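Local coordinates for protein NAD(P)H-flavin oxidoreductase (Agrobacterium tumefaciens str. C58, PDB 2FRE) that binds flavin mononucleotide and probably uses NAD(P)H to reduce the flavin, which would pass electrons on to acceptors, at residues Pro30-Lys33 with Glu34-Leu37; Ala116-Phe119 with Ser120-Gln124. All coordinates share one frame; numbering follows the deposited sequence.

Contact 1. Residues Pro30-Lys33 with Glu34-Leu37; sequences PMPK and EHLL
The backbone runs extended through Met-31 and Pro-32 and then winds into a helix, with the Pro-32 carbonyl oxygen facing the first turn, where Leu-36 N and His-35 N both give it weak hydrogen bonds, the latter strongly bent at 124°. This is a helix N-terminus with Pro-32 in the N-cap position, opening helix 33-44 of the nitroreductase-type fold. The first sound helical bond follows one residue on, from Leu-37 N to Lys-33 O at 3.2 Å.

His-35 CG sits beside its own backbone N (chi1 -77°), which brings the imidazole back toward the pyrrolidine of Pro-32, which lies against one of its faces. Pro-32 CG stands over that face, 4.0 Å from the centroid of the His-35 ring and displaced toward the rim, a CH-pi contact. The ring is also held by a hydrogen bond between His-35 ND1 and Tyr-130 OH, and Tyr-130 packs on Pro-32 and Met-31 as well.

Met-31, modelled as selenomethionine, goes inward. Extended through chi1 and chi2, its chain bends at chi3 (-62°), about the CG-SE bond, and Met-31 CG passes 3.7 Å from His-35 CB. Val-87 and Ile-161 of the central sheet receive both Met-31 and Leu-36, while Leu-37 and Glu-34 meet Tyr-11 and Pro-12 of the second subunit. Within the turn itself, Met-31 SE ends up 4.0 Å from Leu-36 CB.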
ATOM      1  N   PRO A  30     -24.514  -7.529   8.918  1.00 27.44           N
ATOM      2  CA  PRO A  30     -23.574  -8.608   8.587  1.00 28.03           C
ATOM      3  C   PRO A  30     -23.009  -8.483   7.170  1.00 28.22           C
ATOM      4  O   PRO A  30     -23.729  -8.100   6.259  1.00 27.80           O
ATOM      5  CB  PRO A  30     -24.426  -9.879   8.711  1.00 28.23           C
ATOM      6  CG  PRO A  30     -25.830  -9.442   8.590  1.00 27.87           C
ATOM      7  CD  PRO A  30     -25.905  -8.009   9.019  1.00 28.13           C
HETATM    8  N   MSE A  31     -21.725  -8.785   6.993  1.00 28.40           N
HETATM    9  CA  MSE A  31     -21.131  -8.854   5.664  1.00 29.10           C
HETATM   10  C   MSE A  31     -21.038 -10.309   5.257  1.00 28.21           C
HETATM   11  O   MSE A  31     -20.563 -11.129   6.028  1.00 27.98           O
HETATM   12  CB  MSE A  31     -19.716  -8.283   5.638  1.00 29.06           C
HETATM   13  CG  MSE A  31     -19.039  -8.449   4.286  1.00 28.46           C
HETATM   14 SE   MSE A  31     -17.172  -7.817   4.270  1.00 36.83          SE
HETATM   15  CE  MSE A  31     -17.534  -5.913   4.683  1.00 33.13           C
ATOM     16  N   PRO A  32     -21.473 -10.638   4.037  1.00 27.86           N
ATOM     17  CA  PRO A  32     -21.359 -12.034   3.615  1.00 28.16           C
ATOM     18  C   PRO A  32     -19.937 -12.567   3.792  1.00 28.40           C
ATOM     19  O   PRO A  32     -18.963 -11.832   3.542  1.00 28.40           O
ATOM     20  CB  PRO A  32     -21.782 -11.984   2.144  1.00 28.10           C
ATOM     21  CG  PRO A  32     -22.699 -10.835   2.061  1.00 27.56           C
ATOM     22  CD  PRO A  32     -22.111  -9.807   3.005  1.00 27.95           C
ATOM     23  N   LYS A  33     -19.802 -13.802   4.271  1.00 28.75           N
ATOM     24  CA  LYS A  33     -18.463 -14.379   4.495  1.00 29.11           C
ATOM     25  C   LYS A  33     -17.587 -14.309   3.239  1.00 28.78           C
ATOM     26  O   LYS A  33     -16.383 -13.986   3.341  1.00 27.98           O
ATOM     27  CB  LYS A  33     -18.547 -15.824   5.019  1.00 30.59           C
ATOM     28  CG  LYS A  33     -18.476 -15.956   6.571  1.00 32.83           C
ATOM     29  CD  LYS A  33     -19.662 -15.319   7.274  1.00 35.09           C
ATOM     30  CE  LYS A  33     -19.519 -15.280   8.816  1.00 35.78           C
ATOM     31  NZ  LYS A  33     -18.715 -16.411   9.395  1.00 39.16           N
ATOM     32  N   GLU A  34     -18.177 -14.602   2.070  1.00 28.85           N
ATOM     33  CA  GLU A  34     -17.425 -14.608   0.792  1.00 28.55           C
ATOM     34  C   GLU A  34     -16.908 -13.218   0.406  1.00 27.74           C
ATOM     35  O   GLU A  34     -15.846 -13.096  -0.239  1.00 26.65           O
ATOM     36  CB  GLU A  34     -18.273 -15.163  -0.362  1.00 29.06           C
ATOM     37  CG  GLU A  34     -17.442 -15.534  -1.623  1.00 29.82           C
ATOM     38  CD  GLU A  34     -18.259 -15.614  -2.932  1.00 31.22           C
ATOM     39  OE1 GLU A  34     -18.757 -14.569  -3.429  1.00 32.83           O
ATOM     40  OE2 GLU A  34     -18.368 -16.727  -3.480  1.00 34.29           O
ATOM     41  N   HIS A  35     -17.663 -12.182   0.781  1.00 26.79           N
ATOM     42  CA  HIS A  35     -17.254 -10.802   0.524  1.00 27.01           C
ATOM     43  C   HIS A  35     -15.960 -10.505   1.270  1.00 26.31           C
ATOM     44  O   HIS A  35     -15.040  -9.952   0.678  1.00 24.91           O
ATOM     45  CB  HIS A  35     -18.357  -9.800   0.892  1.00 27.42           C
ATOM     46  CG  HIS A  35     -19.462  -9.717  -0.120  1.00 28.09           C
ATOM     47  ND1 HIS A  35     -20.491  -8.801  -0.032  1.00 27.73           N
ATOM     48  CD2 HIS A  35     -19.677 -10.412  -1.261  1.00 29.72           C
ATOM     49  CE1 HIS A  35     -21.306  -8.956  -1.057  1.00 30.24           C
ATOM     50  NE2 HIS A  35     -20.836  -9.926  -1.821  1.00 30.39           N
ATOM     51  N   LEU A  36     -15.858 -10.915   2.543  1.00 26.10           N
ATOM     52  CA  LEU A  36     -14.612 -10.653   3.291  1.00 26.17           C
ATOM     53  C   LEU A  36     -13.443 -11.429   2.711  1.00 25.53           C
ATOM     54  O   LEU A  36     -12.332 -10.918   2.625  1.00 25.74           O
ATOM     55  CB  LEU A  36     -14.730 -10.965   4.789  1.00 25.40           C
ATOM     56  CG  LEU A  36     -13.455 -10.629   5.602  1.00 26.19           C
ATOM     57  CD1 LEU A  36     -13.081  -9.191   5.489  1.00 25.06           C
ATOM     58  CD2 LEU A  36     -13.651 -10.988   7.073  1.00 27.39           C
ATOM     59  N   LEU A  37     -13.702 -12.664   2.306  1.00 25.33           N
ATOM     60  CA  LEU A  37     -12.671 -13.502   1.716  1.00 25.12           C
ATOM     61  C   LEU A  37     -12.175 -12.925   0.374  1.00 24.97           C
ATOM     62  O   LEU A  37     -10.963 -12.918   0.093  1.00 25.36           O
ATOM     63  CB  LEU A  37     -13.172 -14.960   1.614  1.00 25.20           C
ATOM     64  CG  LEU A  37     -13.285 -15.684   2.975  1.00 26.30           C
ATOM     65  CD1 LEU A  37     -13.957 -17.031   2.832  1.00 27.42           C
ATOM     66  CD2 LEU A  37     -11.923 -15.879   3.651  1.00 25.95           C
TER

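Contact 2. Residues Ala116-Phe119 with Ser120-Gln124; sequences AAWF and SLAMQ
Ala-116 O is gripped twice by Ser-120: the hydroxyl OG donates to it at 2.9 Å and the backbone N at 3.1 Å, the two donors reaching the oxygen from opposite faces of its carbonyl plane. Ser-120 OG can fold back in this way because it stands beside its own backbone N (chi1 -66°), so a buried hydroxyl is satisfied by the preceding turn. The next three backbone bonds keep the same i-to-i+4 pattern, with Leu-121 N to Ala-117 O at 2.8 Å.

Two side-chain pairs line up four residues apart. Ala-122 CB lies over one face of the Trp-118 six-membered ring, 4.3 Å from its centroid, as a CH-pi contact set toward the rim near CZ3. All of this belongs to helix 110-127, the long buried helix at the dimer interface of this nitroreductase-family fold; Trp-118 touches bound FMN, and its ring meets that of Phe-112 of the second subunit with the planes about 15° apart.

Phe-119 and Met-123 (selenomethionine) run alongside each other, with CG of each anti to its own backbone N. Phe-119 CE2 comes 4.1 Å from Met-123 CB, and Met-123 SE makes an oblique Met-aromatic contact, 5.3 Å from the centroid of the Phe-119 ring. Across the interface, Met-123 packs on Met-123 of the second subunit, and Phe-119 on Ser-120 of that subunit.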
ATOM      1  N   ALA A 116       0.927  -1.940   1.010  1.00 23.79           N
ATOM      2  CA  ALA A 116       0.419  -2.294  -0.310  1.00 23.75           C
ATOM      3  C   ALA A 116      -0.767  -3.272  -0.241  1.00 23.86           C
ATOM      4  O   ALA A 116      -1.764  -3.106  -0.930  1.00 22.59           O
ATOM      5  CB  ALA A 116       1.539  -2.856  -1.193  1.00 24.71           C
ATOM      6  N   ALA A 117      -0.646  -4.299   0.591  1.00 24.44           N
ATOM      7  CA  ALA A 117      -1.743  -5.238   0.824  1.00 24.34           C
ATOM      8  C   ALA A 117      -2.970  -4.534   1.446  1.00 24.57           C
ATOM      9  O   ALA A 117      -4.121  -4.799   1.079  1.00 25.30           O
ATOM     10  CB  ALA A 117      -1.266  -6.362   1.705  1.00 24.75           C
ATOM     11  N   TRP A 118      -2.720  -3.635   2.387  1.00 24.47           N
ATOM     12  CA  TRP A 118      -3.788  -2.864   2.993  1.00 24.25           C
ATOM     13  C   TRP A 118      -4.512  -1.976   1.984  1.00 24.12           C
ATOM     14  O   TRP A 118      -5.749  -1.949   1.988  1.00 23.29           O
ATOM     15  CB  TRP A 118      -3.270  -2.073   4.191  1.00 24.13           C
ATOM     16  CG  TRP A 118      -3.779  -0.675   4.333  1.00 24.18           C
ATOM     17  CD1 TRP A 118      -3.041   0.463   4.225  1.00 24.44           C
ATOM     18  CD2 TRP A 118      -5.109  -0.271   4.680  1.00 23.80           C
ATOM     19  NE1 TRP A 118      -3.846   1.574   4.466  1.00 25.29           N
ATOM     20  CE2 TRP A 118      -5.117   1.144   4.737  1.00 24.54           C
ATOM     21  CE3 TRP A 118      -6.301  -0.965   4.924  1.00 24.13           C
ATOM     22  CZ2 TRP A 118      -6.272   1.880   5.029  1.00 24.00           C
ATOM     23  CZ3 TRP A 118      -7.459  -0.237   5.223  1.00 23.93           C
ATOM     24  CH2 TRP A 118      -7.430   1.183   5.271  1.00 24.36           C
ATOM     25  N   PHE A 119      -3.785  -1.276   1.113  1.00 23.80           N
ATOM     26  CA  PHE A 119      -4.479  -0.473   0.091  1.00 23.64           C
ATOM     27  C   PHE A 119      -5.326  -1.374  -0.789  1.00 23.68           C
ATOM     28  O   PHE A 119      -6.453  -1.035  -1.151  1.00 24.85           O
ATOM     29  CB  PHE A 119      -3.566   0.383  -0.782  1.00 22.82           C
ATOM     30  CG  PHE A 119      -4.330   1.324  -1.612  1.00 22.91           C
ATOM     31  CD1 PHE A 119      -4.745   2.533  -1.094  1.00 23.07           C
ATOM     32  CD2 PHE A 119      -4.778   0.947  -2.870  1.00 20.27           C
ATOM     33  CE1 PHE A 119      -5.548   3.398  -1.840  1.00 21.53           C
ATOM     34  CE2 PHE A 119      -5.566   1.791  -3.620  1.00 23.89           C
ATOM     35  CZ  PHE A 119      -5.964   3.012  -3.119  1.00 23.10           C
ATOM     36  N   SER A 120      -4.761  -2.516  -1.157  1.00 24.44           N
ATOM     37  CA  SER A 120      -5.462  -3.482  -1.979  1.00 24.38           C
ATOM     38  C   SER A 120      -6.759  -3.923  -1.296  1.00 24.06           C
ATOM     39  O   SER A 120      -7.816  -3.993  -1.929  1.00 24.78           O
ATOM     40  CB  SER A 120      -4.549  -4.683  -2.233  1.00 24.55           C
ATOM     41  OG  SER A 120      -3.425  -4.332  -3.029  1.00 26.07           O
ATOM     42  N   LEU A 121      -6.670  -4.198   0.004  1.00 23.96           N
ATOM     43  CA  LEU A 121      -7.827  -4.519   0.869  1.00 23.77           C
ATOM     44  C   LEU A 121      -8.920  -3.430   0.801  1.00 23.94           C
ATOM     45  O   LEU A 121     -10.112  -3.708   0.570  1.00 23.43           O
ATOM     46  CB  LEU A 121      -7.325  -4.686   2.313  1.00 23.16           C
ATOM     47  CG  LEU A 121      -8.228  -5.264   3.404  1.00 23.30           C
ATOM     48  CD1 LEU A 121      -7.365  -5.659   4.598  1.00 24.20           C
ATOM     49  CD2 LEU A 121      -9.330  -4.292   3.798  1.00 23.31           C
ATOM     50  N   ALA A 122      -8.488  -2.190   1.030  1.00 24.03           N
ATOM     51  CA  ALA A 122      -9.379  -1.016   0.998  1.00 24.20           C
ATOM     52  C   ALA A 122     -10.030  -0.827  -0.370  1.00 24.40           C
ATOM     53  O   ALA A 122     -11.231  -0.490  -0.474  1.00 24.00           O
ATOM     54  CB  ALA A 122      -8.606   0.218   1.398  1.00 24.63           C
HETATM   55  N   MSE A 123      -9.260  -1.075  -1.416  1.00 20.00           N
HETATM   56  CA  MSE A 123      -9.733  -0.943  -2.779  1.00 20.00           C
HETATM   57  C   MSE A 123     -10.762  -2.007  -3.122  1.00 20.00           C
HETATM   58  O   MSE A 123     -11.805  -1.711  -3.666  1.00 23.62           O
HETATM   59  CB  MSE A 123      -8.555  -0.991  -3.742  1.00 20.00           C
HETATM   60  CG  MSE A 123      -8.848  -0.508  -5.126  1.00 20.00           C
HETATM   61 SE   MSE A 123      -9.582   1.311  -5.159  1.00 20.00          SE
HETATM   62  CE  MSE A 123     -10.996   0.919  -5.384  1.00 20.00           C
ATOM     63  N   GLN A 124     -10.456  -3.247  -2.788  1.00 24.13           N
ATOM     64  CA  GLN A 124     -11.411  -4.332  -3.040  1.00 25.15           C
ATOM     65  C   GLN A 124     -12.711  -4.142  -2.241  1.00 25.07           C
ATOM     66  O   GLN A 124     -13.820  -4.346  -2.769  1.00 26.53           O
ATOM     67  CB  GLN A 124     -10.785  -5.710  -2.796  1.00 24.80           C
ATOM     68  CG  GLN A 124     -11.665  -6.904  -3.223  1.00 23.48           C
ATOM     69  CD  GLN A 124     -12.167  -6.864  -4.656  1.00 24.79           C
ATOM     70  OE1 GLN A 124     -13.265  -6.305  -4.975  1.00 27.81           O
ATOM     71  NE2 GLN A 124     -11.424  -7.498  -5.530  1.00 20.40           N
TER

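Contact 1 starts helix 33-44 and contact 2 lies in the middle of helix 110-127; their centres are 16 Å apart and their nearest atoms about 6 Å, without touching. What joins them is the rest of helix 33-44: Leu-121 of contact 2 packs on Ile-39, Leu-40 and Ala-43, a little further along the helix that contact 1 opens. Ile-161 of strand 153-162 bridges them too, since it meets Met-31 and Leu-36 as well as Leu-121. Both reach the second subunit. The flavin belongs to contact 2, where the Trp-118 side chain comes about 4 Å from FMN, while contact 1 is partly buried, its centre 16 Å from the centre of the chain.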